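Long-range contacts in 199aa long hypothetical Trp repressor binding protein (Sulfolobus tokodaii, PDB 2ZKI), which is of unknown function but probably binds FMN and may act as an NAD(P)H-dependent quinone reductase of the WrbA type: residues P5-L10 / A31-K36; I24-E29 / I179-G184; D66-A71 / D94-L99; I140-G145 / G184-E189. All blocks are in the same frame, centred on the assembly; numbering follows the deposited sequence.

Interaction 1 of 4, residues P5-L10 / A31-K36. With SO4 (sulfate ion), chain J.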
loop_
_atom_site.group_PDB
_atom_site.type_symbol
_atom_site.label_atom_id
_atom_site.label_comp_id
_atom_site.label_asym_id
_atom_site.label_seq_id
_atom_site.Cartn_x
_atom_site.Cartn_y
_atom_site.Cartn_z
ATOM N N PRO A 5 17.214 10.474 24.207
ATOM C CA PRO A 5 17.194 9.826 22.896
ATOM C C PRO A 5 17.767 10.689 21.770
ATOM O O PRO A 5 17.585 11.911 21.760
ATOM C CB PRO A 5 15.703 9.565 22.662
ATOM C CG PRO A 5 15.008 10.655 23.406
ATOM C CD PRO A 5 15.916 11.097 24.531
ATOM N N ASN A 6 18.460 10.042 20.835
ATOM C CA ASN A 6 18.983 10.713 19.651
ATOM C C ASN A 6 18.000 10.619 18.493
ATOM O O ASN A 6 17.583 9.524 18.107
ATOM C CB ASN A 6 20.334 10.120 19.240
ATOM C CG ASN A 6 21.423 10.348 20.279
ATOM O OD1 ASN A 6 22.253 9.467 20.514
ATOM N ND2 ASN A 6 21.434 11.530 20.894
ATOM N N ILE A 7 17.628 11.772 17.947
ATOM C CA ILE A 7 16.671 11.828 16.850
ATOM C C ILE A 7 17.348 12.306 15.572
ATOM O O ILE A 7 17.897 13.410 15.525
ATOM C CB ILE A 7 15.449 12.731 17.196
ATOM C CG1 ILE A 7 14.677 12.172 18.404
ATOM C CG2 ILE A 7 14.527 12.918 15.981
ATOM C CD1 ILE A 7 14.186 10.731 18.254
ATOM N N LEU A 8 17.315 11.455 14.549
ATOM C CA LEU A 8 17.836 11.810 13.235
ATOM C C LEU A 8 16.700 12.218 12.307
ATOM O O LEU A 8 15.778 11.439 12.054
ATOM C CB LEU A 8 18.626 10.646 12.622
ATOM C CG LEU A 8 19.366 10.910 11.305
ATOM C CD1 LEU A 8 20.648 11.690 11.543
ATOM C CD2 LEU A 8 19.667 9.609 10.594
ATOM N N VAL A 9 16.768 13.449 11.812
ATOM C CA VAL A 9 15.827 13.919 10.807
ATOM C C VAL A 9 16.496 13.796 9.440
ATOM O O VAL A 9 17.395 14.569 9.095
ATOM C CB VAL A 9 15.339 15.365 11.084
ATOM C CG1 VAL A 9 14.339 15.805 10.029
ATOM C CG2 VAL A 9 14.714 15.469 12.474
ATOM N N LEU A 10 16.061 12.794 8.685
ATOM C CA LEU A 10 16.625 12.478 7.381
ATOM C C LEU A 10 15.641 12.866 6.286
ATOM O O LEU A 10 14.447 12.590 6.397
ATOM C CB LEU A 10 16.945 10.984 7.311
ATOM C CG LEU A 10 17.567 10.390 6.046
ATOM C CD1 LEU A 10 18.913 11.015 5.765
ATOM C CD2 LEU A 10 17.696 8.887 6.195
ATOM N N ALA A 31 10.913 18.512 23.057
ATOM C CA ALA A 31 10.580 17.280 23.774
ATOM C C ALA A 31 11.757 16.767 24.610
ATOM O O ALA A 31 11.572 15.957 25.520
ATOM C CB ALA A 31 10.107 16.207 22.799
ATOM N N GLY A 32 12.961 17.236 24.287
ATOM C CA GLY A 32 14.165 16.908 25.053
ATOM C C GLY A 32 15.028 15.833 24.419
ATOM O O GLY A 32 15.227 14.762 25.000
ATOM N N ALA A 33 15.548 16.124 23.229
ATOM C CA ALA A 33 16.357 15.166 22.484
ATOM C C ALA A 33 17.436 15.860 21.661
ATOM O O ALA A 33 17.265 17.007 21.239
ATOM C CB ALA A 33 15.470 14.324 21.585
ATOM N N GLU A 34 18.548 15.162 21.440
ATOM C CA GLU A 34 19.595 15.658 20.552
ATOM C C GLU A 34 19.175 15.398 19.109
ATOM O O GLU A 34 18.836 14.267 18.745
ATOM C CB GLU A 34 20.944 14.995 20.858
ATOM C CG GLU A 34 21.536 15.353 22.225
ATOM C CD GLU A 34 21.892 16.826 22.358
ATOM O OE1 GLU A 34 22.612 17.355 21.482
ATOM O OE2 GLU A 34 21.457 17.455 23.347
ATOM N N VAL A 35 19.186 16.452 18.295
ATOM C CA VAL A 35 18.684 16.368 16.924
ATOM C C VAL A 35 19.761 16.657 15.882
ATOM O O VAL A 35 20.341 17.744 15.858
ATOM C CB VAL A 35 17.475 17.315 16.697
ATOM C CG1 VAL A 35 16.994 17.250 15.251
ATOM C CG2 VAL A 35 16.338 16.969 17.645
ATOM N N LYS A 36 20.017 15.670 15.025
ATOM C CA LYS A 36 20.852 15.856 13.841
ATOM C C LYS A 36 19.972 15.877 12.591
ATOM O O LYS A 36 19.279 14.901 12.292
ATOM C CB LYS A 36 21.906 14.749 13.728
ATOM C CG LYS A 36 23.101 14.906 14.655
ATOM C CD LYS A 36 24.066 13.734 14.501
ATOM C CE LYS A 36 25.166 13.748 15.561
ATOM N NZ LYS A 36 26.139 14.867 15.396
HETATM S S SO4 J . 24.766 19.080 13.768
HETATM O O1 SO4 J . 24.881 20.091 14.816
HETATM O O2 SO4 J . 23.391 19.053 13.276
HETATM O O3 SO4 J . 25.671 19.421 12.674
HETATM O O4 SO4 J . 25.117 17.768 14.308
#
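Ile7 and Val35 face each other in register on adjacent parallel strands, their CA atoms 5.0 Å apart, and Ile7 bonds to the residues before and after Val35. Ile7 N donates to Glu34 O at 2.9 Å in a nearly straight bond (173° at the hydrogen), while Ile7 O accepts from Lys36 N at 3.1 Å. One step on, Val9 N reaches Lys36 O at 2.9 Å. The pairing is poorer where it begins, since Glu34 N lies 3.4 Å from Pro5 O and that bond is weak.

The tightly packed side carries Ile7, Val9 and Val35. Val35 CG1, trans to its main-chain nitrogen (chi1 178°), meets Val9 CG2 at 4.0 Å, and Ile7 CG1 rests on Ala33 CB at 3.9 Å. Helix 16-31 roofs the valines through Ala21 and Ala28, and Thr188 of helix 174-195 covers Ile7 and Ala33.

The other side is looser. Leu8 is buried there beneath helix 65-70 and lays its CD1 branch across Lys36 CB, but the polar chains lead outward. Glu34 turns its carboxylate to Lys4. Lys36 runs almost straight, turns only at its last torsion (chi4 -69°) and brings NZ to 3.3 Å from sulfate O4, while Trp70 provides a cation-pi partner.

These strands close the beta-alpha-beta unit of a flavodoxin-like sheet. The regular main-chain bonds fix its register, apolar packing seats the helices on one face, and the charged ends of Glu34 and Lys36 find their partners, Lys4 and a sulfate probably from the crystallisation liquor, away from that face.

Interaction 2 of 4, residues I24-E29 / I179-G184. With SO4 (sulfate ion), chain M.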
loop_
_atom_site.group_PDB
_atom_site.type_symbol
_atom_site.label_atom_id
_atom_site.label_comp_id
_atom_site.label_asym_id
_atom_site.label_seq_id
_atom_site.Cartn_x
_atom_site.Cartn_y
_atom_site.Cartn_z
ATOM N N ILE A 24 10.203 19.576 12.628
ATOM C CA ILE A 24 10.223 18.275 13.301
ATOM C C ILE A 24 11.423 18.201 14.249
ATOM O O ILE A 24 11.323 17.657 15.350
ATOM C CB ILE A 24 10.218 17.097 12.285
ATOM C CG1 ILE A 24 8.898 17.078 11.509
ATOM C CG2 ILE A 24 10.430 15.755 12.992
ATOM C CD1 ILE A 24 8.885 16.162 10.317
ATOM N N GLY A 25 12.547 18.770 13.817
ATOM C CA GLY A 25 13.737 18.881 14.654
ATOM C C GLY A 25 13.494 19.733 15.885
ATOM O O GLY A 25 13.889 19.361 16.992
ATOM N N LYS A 26 12.833 20.873 15.687
ATOM C CA LYS A 26 12.515 21.808 16.769
ATOM C C LYS A 26 11.587 21.171 17.804
ATOM O O LYS A 26 11.825 21.280 19.009
ATOM C CB LYS A 26 11.888 23.088 16.205
ATOM C CG LYS A 26 11.861 24.265 17.175
ATOM C CD LYS A 26 10.942 25.371 16.668
ATOM C CE LYS A 26 11.043 26.626 17.527
ATOM N NZ LYS A 26 12.298 27.391 17.259
ATOM N N GLY A 27 10.540 20.506 17.322
ATOM C CA GLY A 27 9.579 19.819 18.180
ATOM C C GLY A 27 10.202 18.702 18.994
ATOM O O GLY A 27 9.793 18.453 20.127
ATOM N N ALA A 28 11.193 18.031 18.413
ATOM C CA ALA A 28 11.933 16.974 19.102
ATOM C C ALA A 28 12.874 17.544 20.167
ATOM O O ALA A 28 13.058 16.938 21.224
ATOM C CB ALA A 28 12.706 16.127 18.100
ATOM N N GLU A 29 13.463 18.704 19.876
ATOM C CA GLU A 29 14.318 19.418 20.828
ATOM C C GLU A 29 13.517 19.941 22.019
ATOM O O GLU A 29 13.993 19.906 23.157
ATOM C CB GLU A 29 15.049 20.579 20.146
ATOM C CG GLU A 29 16.299 20.178 19.378
ATOM C CD GLU A 29 16.945 21.345 18.641
ATOM O OE1 GLU A 29 16.219 22.289 18.248
ATOM O OE2 GLU A 29 18.183 21.315 18.447
ATOM N N ILE A 179 1.852 20.922 13.374
ATOM C CA ILE A 179 1.748 19.488 13.106
ATOM C C ILE A 179 3.126 18.835 12.962
ATOM O O ILE A 179 3.335 17.709 13.423
ATOM C CB ILE A 179 0.859 19.210 11.864
ATOM C CG1 ILE A 179 -0.605 19.538 12.181
ATOM C CG2 ILE A 179 0.990 17.758 11.400
ATOM C CD1 ILE A 179 -1.485 19.719 10.960
ATOM N N ALA A 180 4.059 19.547 12.333
ATOM C CA ALA A 180 5.426 19.054 12.157
ATOM C C ALA A 180 6.167 18.967 13.491
ATOM O O ALA A 180 6.813 17.955 13.783
ATOM C CB ALA A 180 6.187 19.924 11.171
ATOM N N ARG A 181 6.055 20.020 14.302
ATOM C CA ARG A 181 6.641 20.034 15.645
ATOM C C ARG A 181 6.068 18.919 16.516
ATOM O O ARG A 181 6.784 18.331 17.331
ATOM C CB ARG A 181 6.454 21.401 16.315
ATOM C CG ARG A 181 7.499 22.423 15.891
ATOM C CD ARG A 181 7.426 23.718 16.684
ATOM N NE ARG A 181 6.605 24.723 16.017
ATOM C CZ ARG A 181 5.411 25.128 16.442
ATOM N NH1 ARG A 181 4.747 26.048 15.758
ATOM N NH2 ARG A 181 4.883 24.625 17.550
ATOM N N PHE A 182 4.782 18.625 16.324
ATOM C CA PHE A 182 4.123 17.542 17.044
ATOM C C PHE A 182 4.687 16.174 16.662
ATOM O O PHE A 182 4.843 15.304 17.520
ATOM C CB PHE A 182 2.603 17.586 16.842
ATOM C CG PHE A 182 1.874 16.430 17.471
ATOM C CD1 PHE A 182 1.871 16.259 18.853
ATOM C CD2 PHE A 182 1.199 15.501 16.680
ATOM C CE1 PHE A 182 1.207 15.186 19.440
ATOM C CE2 PHE A 182 0.529 14.425 17.257
ATOM C CZ PHE A 182 0.533 14.269 18.642
ATOM N N GLN A 183 4.999 15.993 15.380
ATOM C CA GLN A 183 5.586 14.741 14.899
ATOM C C GLN A 183 6.944 14.486 15.549
ATOM O O GLN A 183 7.252 13.353 15.934
ATOM C CB GLN A 183 5.700 14.737 13.371
ATOM C CG GLN A 183 6.038 13.371 12.783
ATOM C CD GLN A 183 5.734 13.265 11.303
ATOM O OE1 GLN A 183 5.957 14.203 10.541
ATOM N NE2 GLN A 183 5.230 12.110 10.887
ATOM N N GLY A 184 7.740 15.549 15.673
ATOM C CA GLY A 184 9.019 15.495 16.376
ATOM C C GLY A 184 8.854 15.158 17.846
ATOM O O GLY A 184 9.675 14.438 18.421
HETATM S S SO4 M . 3.099 25.231 20.201
HETATM O O1 SO4 M . 3.318 26.160 19.097
HETATM O O2 SO4 M . 1.711 24.779 20.185
HETATM O O3 SO4 M . 3.994 24.085 20.065
HETATM O O4 SO4 M . 3.372 25.915 21.463
#
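Ile24 opens the contact by reaching across to three residues of 179-184. Its CG1 branch, beside the main-chain nitrogen (chi1 -66°), packs on Ala180 CB at 3.9 Å. Farther out, CD1 comes to 3.5 Å from Gln183 OE1, an oxygen whose amide is held by polar partners that include Phe112 O and Ala163 N. The carbonyl of Ile24 meets the other helix too, with Gly184 CA 3.3 Å from Ile24 O in a CA-H...O contact.

Lys26 follows on the outer side. It runs alongside Arg181 in the same direction, CD to CD at 3.9 Å, so that only methylene groups touch. Beyond them the Arg181 chain bends at chi3 (-94°); NE pairs with Glu23, and NH2 donates to sulfate O1 at 2.7 Å.

At Gly27 the main chains themselves come together: Gly27 CA lies 3.3 Å from Arg181 O, again in CA-H...O geometry. Ala28 completes the row, its CB lying 3.5 Å from Gly184 O.

At Gly27 and Gly184 no side chain stands between the two backbones, and the local helix axes approach to 6.4 Å while crossing at 51°. No conventional hydrogen bond joins the segments. The chemistry is consistent with close main-chain packing, the CA-H...O approaches being only suggestive at this resolution, while the like charges of Lys26 and Arg181 on the outer side are probably eased by Glu23 and by sulfate.

Interaction 3 of 4, residues D66-A71 / D94-L99. With SO4 (sulfate ion), chain N.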
loop_
_atom_site.group_PDB
_atom_site.type_symbol
_atom_site.label_atom_id
_atom_site.label_comp_id
_atom_site.label_asym_id
_atom_site.label_seq_id
_atom_site.Cartn_x
_atom_site.Cartn_y
_atom_site.Cartn_z
ATOM N N ASP A 66 27.121 6.384 9.886
ATOM C CA ASP A 66 27.327 6.570 11.323
ATOM C C ASP A 66 26.120 7.249 11.973
ATOM O O ASP A 66 25.786 6.963 13.128
ATOM C CB ASP A 66 28.594 7.390 11.591
ATOM C CG ASP A 66 29.869 6.596 11.358
ATOM O OD1 ASP A 66 29.954 5.437 11.822
ATOM O OD2 ASP A 66 30.797 7.142 10.720
ATOM N N ASP A 67 25.476 8.143 11.221
ATOM C CA ASP A 67 24.281 8.856 11.677
ATOM C C ASP A 67 23.114 7.916 11.996
ATOM O O ASP A 67 22.313 8.190 12.893
ATOM C CB ASP A 67 23.848 9.895 10.637
ATOM C CG ASP A 67 24.825 11.057 10.520
ATOM O OD1 ASP A 67 24.944 11.614 9.410
ATOM O OD2 ASP A 67 25.469 11.418 11.528
ATOM N N MET A 68 23.030 6.814 11.256
ATOM C CA MET A 68 21.998 5.805 11.468
ATOM C C MET A 68 22.279 4.985 12.729
ATOM O O MET A 68 21.352 4.581 13.436
ATOM C CB MET A 68 21.889 4.883 10.248
ATOM C CG MET A 68 21.697 5.598 8.910
ATOM S SD MET A 68 20.077 6.365 8.695
ATOM C CE MET A 68 19.041 4.925 8.441
ATOM N N ARG A 69 23.560 4.740 13.003
ATOM C CA ARG A 69 23.979 4.022 14.210
ATOM C C ARG A 69 23.788 4.887 15.456
ATOM O O ARG A 69 23.407 4.392 16.518
ATOM C CB ARG A 69 25.446 3.595 14.106
ATOM C CG ARG A 69 25.751 2.593 13.006
ATOM C CD ARG A 69 27.240 2.302 12.952
ATOM N NE ARG A 69 27.562 1.278 11.961
ATOM C CZ ARG A 69 28.058 1.524 10.751
ATOM N NH1 ARG A 69 28.307 2.769 10.364
ATOM N NH2 ARG A 69 28.314 0.516 9.927
ATOM N N TRP A 70 24.063 6.182 15.300
ATOM C CA TRP A 70 23.963 7.173 16.368
ATOM C C TRP A 70 22.540 7.303 16.901
ATOM O O TRP A 70 22.324 7.331 18.116
ATOM C CB TRP A 70 24.461 8.524 15.843
ATOM C CG TRP A 70 24.210 9.696 16.745
ATOM C CD1 TRP A 70 24.959 10.077 17.819
ATOM C CD2 TRP A 70 23.147 10.655 16.636
ATOM N NE1 TRP A 70 24.424 11.206 18.395
ATOM C CE2 TRP A 70 23.311 11.582 17.689
ATOM C CE3 TRP A 70 22.066 10.813 15.756
ATOM C CZ2 TRP A 70 22.439 12.661 17.883
ATOM C CZ3 TRP A 70 21.198 11.885 15.951
ATOM C CH2 TRP A 70 21.390 12.793 17.008
ATOM N N ALA A 71 21.582 7.363 15.978
ATOM C CA ALA A 71 20.186 7.655 16.296
ATOM C C ALA A 71 19.481 6.551 17.082
ATOM O O ALA A 71 19.771 5.364 16.914
ATOM C CB ALA A 71 19.417 7.967 15.019
ATOM N N ASP A 94 19.061 2.056 0.040
ATOM C CA ASP A 94 19.583 0.826 -0.548
ATOM C C ASP A 94 21.005 0.537 -0.063
ATOM O O ASP A 94 21.408 -0.624 0.024
ATOM C CB ASP A 94 19.529 0.883 -2.081
ATOM C CG ASP A 94 18.119 0.670 -2.634
ATOM O OD1 ASP A 94 17.964 0.627 -3.873
ATOM O OD2 ASP A 94 17.164 0.544 -1.839
ATOM N N THR A 95 21.752 1.593 0.264
ATOM C CA THR A 95 23.121 1.452 0.774
ATOM C C THR A 95 23.177 0.986 2.235
ATOM O O THR A 95 24.238 0.588 2.719
ATOM C CB THR A 95 23.952 2.758 0.621
ATOM O OG1 THR A 95 23.435 3.779 1.481
ATOM C CG2 THR A 95 23.946 3.250 -0.820
ATOM N N THR A 96 22.036 1.029 2.926
ATOM C CA THR A 96 21.958 0.619 4.334
ATOM C C THR A 96 21.839 -0.903 4.506
ATOM O O THR A 96 21.368 -1.383 5.539
ATOM C CB THR A 96 20.790 1.322 5.086
ATOM O OG1 THR A 96 19.541 0.974 4.479
ATOM C CG2 THR A 96 20.952 2.835 5.073
ATOM N N ALA A 97 22.283 -1.652 3.499
ATOM C CA ALA A 97 22.210 -3.114 3.511
ATOM C C ALA A 97 23.039 -3.760 4.622
ATOM O O ALA A 97 22.679 -4.828 5.120
ATOM C CB ALA A 97 22.606 -3.678 2.151
ATOM N N ILE A 98 24.143 -3.119 5.004
ATOM C CA ILE A 98 24.981 -3.618 6.098
ATOM C C ILE A 98 24.316 -3.422 7.457
ATOM O O ILE A 98 24.463 -4.257 8.354
ATOM C CB ILE A 98 26.410 -3.004 6.107
ATOM C CG1 ILE A 98 26.360 -1.471 6.037
ATOM C CG2 ILE A 98 27.257 -3.603 4.976
ATOM C CD1 ILE A 98 27.652 -0.784 6.454
ATOM N N LEU A 99 23.573 -2.325 7.599
ATOM C CA LEU A 99 22.829 -2.048 8.823
ATOM C C LEU A 99 21.684 -3.042 8.985
ATOM O O LEU A 99 21.283 -3.369 10.106
ATOM C CB LEU A 99 22.303 -0.609 8.821
ATOM C CG LEU A 99 23.322 0.519 8.607
ATOM C CD1 LEU A 99 22.613 1.841 8.373
ATOM C CD2 LEU A 99 24.319 0.644 9.761
HETATM S S SO4 N . 30.705 2.312 7.993
HETATM O O1 SO4 N . 30.766 3.269 9.094
HETATM O O2 SO4 N . 31.256 2.930 6.790
HETATM O O3 SO4 N . 31.477 1.119 8.335
HETATM O O4 SO4 N . 29.316 1.933 7.749
#
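Leu99 lies across both Met68 and Arg69 at about a right angle, one methyl for each. Its CD1 meets Met68 CB at 3.6 Å, inside the protein. Its CD2 sits 3.8 Å above the plane of the Arg69 guanidinium, displaced toward the rim of that group, so an apolar methyl covers part of one face.

Arg69 can offer this face because its chain is stretched from CG to NE (chi2 177°, chi3 176°), which carries the head group over to helix 97-101. There the in-plane edge holds a sulfate: NH2 donates to sulfate O4 at 2.8 Å and NH1 donates to the same O4 at 2.9 Å, a forked grip on one oxygen. A further bond from NH1 to O1 is weak. Asp66, one turn back, adds a salt bridge, with its OD1 3.5 Å from Arg69 NH1, and probably helps to set the rotation of the guanidinium. Ile98 CD1 approaches the same group obliquely, 3.8 Å from Arg69 NH2.

Met68 folds back at both outer torsions, and its CE methyl ends 4.4 Å from Thr96 CG2.

The contact thus joins helix 65-70 to the start of helix 97-101, with Leu65 and Val104 packing around Leu99. Met68 also rests on Leu8 of strand 6-11, while the beginning of 94-99 borders a third subunit, where Asp94 bonds to Gly87 of that chain.

Interaction 4 of 4, residues I140-G145 / G184-E189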
loop_
_atom_site.group_PDB
_atom_site.type_symbol
_atom_site.label_atom_id
_atom_site.label_comp_id
_atom_site.label_asym_id
_atom_site.label_seq_id
_atom_site.Cartn_x
_atom_site.Cartn_y
_atom_site.Cartn_z
ATOM N N ILE A 140 9.891 -0.019 14.182
ATOM C CA ILE A 140 8.497 0.272 14.537
ATOM C C ILE A 140 8.028 1.637 14.014
ATOM O O ILE A 140 8.714 2.643 14.178
ATOM C CB ILE A 140 8.221 0.116 16.061
ATOM C CG1 ILE A 140 9.208 0.937 16.894
ATOM C CG2 ILE A 140 8.274 -1.361 16.458
ATOM C CD1 ILE A 140 8.805 1.103 18.353
ATOM N N ILE A 141 6.858 1.650 13.379
ATOM C CA ILE A 141 6.320 2.850 12.729
ATOM C C ILE A 141 5.543 3.724 13.712
ATOM O O ILE A 141 4.686 3.232 14.441
ATOM C CB ILE A 141 5.402 2.481 11.530
ATOM C CG1 ILE A 141 6.155 1.600 10.529
ATOM C CG2 ILE A 141 4.860 3.735 10.840
ATOM C CD1 ILE A 141 5.263 0.722 9.684
ATOM N N VAL A 142 5.848 5.020 13.718
ATOM C CA VAL A 142 5.147 5.983 14.569
ATOM C C VAL A 142 4.321 6.970 13.729
ATOM O O VAL A 142 4.865 7.924 13.162
ATOM C CB VAL A 142 6.125 6.751 15.503
ATOM C CG1 VAL A 142 5.380 7.787 16.342
ATOM C CG2 VAL A 142 6.881 5.783 16.407
ATOM N N PRO A 143 3.004 6.727 13.626
ATOM C CA PRO A 143 2.108 7.714 13.028
ATOM C C PRO A 143 1.790 8.820 14.030
ATOM O O PRO A 143 2.003 8.641 15.229
ATOM C CB PRO A 143 0.836 6.905 12.730
ATOM C CG PRO A 143 1.162 5.472 13.062
ATOM C CD PRO A 143 2.279 5.514 14.037
ATOM N N ILE A 144 1.293 9.954 13.544
ATOM C CA ILE A 144 0.859 11.026 14.444
ATOM C C ILE A 144 -0.638 10.970 14.755
ATOM O O ILE A 144 -1.073 11.437 15.810
ATOM C CB ILE A 144 1.267 12.435 13.954
ATOM C CG1 ILE A 144 0.911 12.641 12.478
ATOM C CG2 ILE A 144 2.743 12.657 14.207
ATOM C CD1 ILE A 144 1.121 14.058 11.996
ATOM N N GLY A 145 -1.410 10.391 13.837
ATOM C CA GLY A 145 -2.840 10.200 14.033
ATOM C C GLY A 145 -3.570 11.514 14.180
ATOM O O GLY A 145 -3.478 12.382 13.312
ATOM N N GLY A 184 7.740 15.549 15.673
ATOM C CA GLY A 184 9.019 15.495 16.376
ATOM C C GLY A 184 8.854 15.158 17.846
ATOM O O GLY A 184 9.675 14.438 18.421
ATOM N N LYS A 185 7.792 15.683 18.453
ATOM C CA LYS A 185 7.460 15.367 19.838
ATOM C C LYS A 185 7.028 13.909 19.953
ATOM O O LYS A 185 7.403 13.214 20.897
ATOM C CB LYS A 185 6.357 16.294 20.355
ATOM C CG LYS A 185 6.040 16.121 21.834
ATOM C CD LYS A 185 4.851 16.967 22.255
ATOM C CE LYS A 185 4.600 16.835 23.750
ATOM N NZ LYS A 185 3.442 17.656 24.202
ATOM N N ARG A 186 6.254 13.457 18.972
ATOM C CA ARG A 186 5.701 12.111 18.959
ATOM C C ARG A 186 6.778 11.023 18.785
ATOM O O ARG A 186 6.714 9.979 19.439
ATOM C CB ARG A 186 4.616 12.011 17.878
ATOM C CG ARG A 186 3.676 10.815 17.975
ATOM C CD ARG A 186 2.680 10.921 19.129
ATOM N NE ARG A 186 3.179 10.285 20.347
ATOM C CZ ARG A 186 3.142 8.976 20.592
ATOM N NH1 ARG A 186 2.626 8.134 19.707
ATOM N NH2 ARG A 186 3.627 8.503 21.731
ATOM N N ILE A 187 7.763 11.274 17.922
ATOM C CA ILE A 187 8.845 10.306 17.688
ATOM C C ILE A 187 9.817 10.219 18.868
ATOM O O ILE A 187 10.340 9.145 19.167
ATOM C CB ILE A 187 9.609 10.562 16.339
ATOM C CG1 ILE A 187 10.619 9.444 16.039
ATOM C CG2 ILE A 187 10.307 11.922 16.325
ATOM C CD1 ILE A 187 9.997 8.110 15.681
ATOM N N THR A 188 10.038 11.349 19.536
ATOM C CA THR A 188 10.921 11.416 20.697
ATOM C C THR A 188 10.367 10.591 21.858
ATOM O O THR A 188 11.115 9.874 22.524
ATOM C CB THR A 188 11.157 12.877 21.139
ATOM O OG1 THR A 188 11.698 13.624 20.044
ATOM C CG2 THR A 188 12.124 12.948 22.312
ATOM N N GLU A 189 9.057 10.685 22.077
ATOM C CA GLU A 189 8.381 9.957 23.153
ATOM C C GLU A 189 8.534 8.444 23.024
ATOM O O GLU A 189 8.762 7.751 24.015
ATOM C CB GLU A 189 6.898 10.334 23.214
ATOM C CG GLU A 189 6.634 11.707 23.817
ATOM C CD GLU A 189 5.157 12.004 24.000
ATOM O OE1 GLU A 189 4.388 11.870 23.023
ATOM O OE2 GLU A 189 4.766 12.382 25.126
HETATM O O HOH W 1 1.048 7.869 17.515
#
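The flat guanidinium of Arg186, whose chain packs on Val142, has two polar partners in its plane at the edge: Glu189 OE1 and a water. Val142 CG1 comes toward the group only obliquely. This is where the C-terminal helix 174-195 of the flavodoxin-like fold packs against the chain leaving strand 140-141, the last strand of the sheet within this chain.

Arg186 NE to Glu189 OE1 is a salt bridge with a long, weak hydrogen bond of 3.3 Å, although it is nearly straight (167°). The water accepts from Arg186 NH1 at 2.7 Å and donates to Pro143 O at 2.6 Å, making a polar link between the helix and the loop where no direct hydrogen bond exists.

The rest is apolar. Arg186 leaves the helix with CG trans to its main-chain nitrogen (chi1 -164°) and then bends at chi2 (72°), which lays the methylenes over the loop. Val142 CG1 crosses them at about a right angle, 3.8 Å from Arg186 CG, and Ile144 CG2 slides past in the opposing direction. The second branch of Val142, CG2, takes Ile187 CD1 at 4.0 Å.

The second subunit adjoins the contact: Tyr106 of that chain packs on Arg186 and bonds through its hydroxyl to Ile144 O, so the contact borders a subunit interface. Within the helix, Thr188 turns its hydroxyl back on its own main chain, OG1 donating to Gly184 O at 2.7 Å.

The four contacts sample a parallel sheet, ordered 34-39, 6-11, 73-79, 109-115, 140-141, and helices on both faces. Interaction 1 pairs its first two strands. Interactions 2 and 4 share helix 174-195 and Gly184, their centres 10 Å apart, and tie that helix to helix 16-31 and to the chain following strand 140-141, at the sheet's other side. Interaction 1 touches both; interaction 3, centred about 22 Å from interaction 2, meets interaction 1 through Trp70. Along the chain, interactions 1 and 4 each alternate with interaction 2, whose two segments bracket interaction 3; interaction 4 follows interaction 3. The last helix thus binds the chain's beginning to its end, aided by the Cys3-Cys196 disulfide.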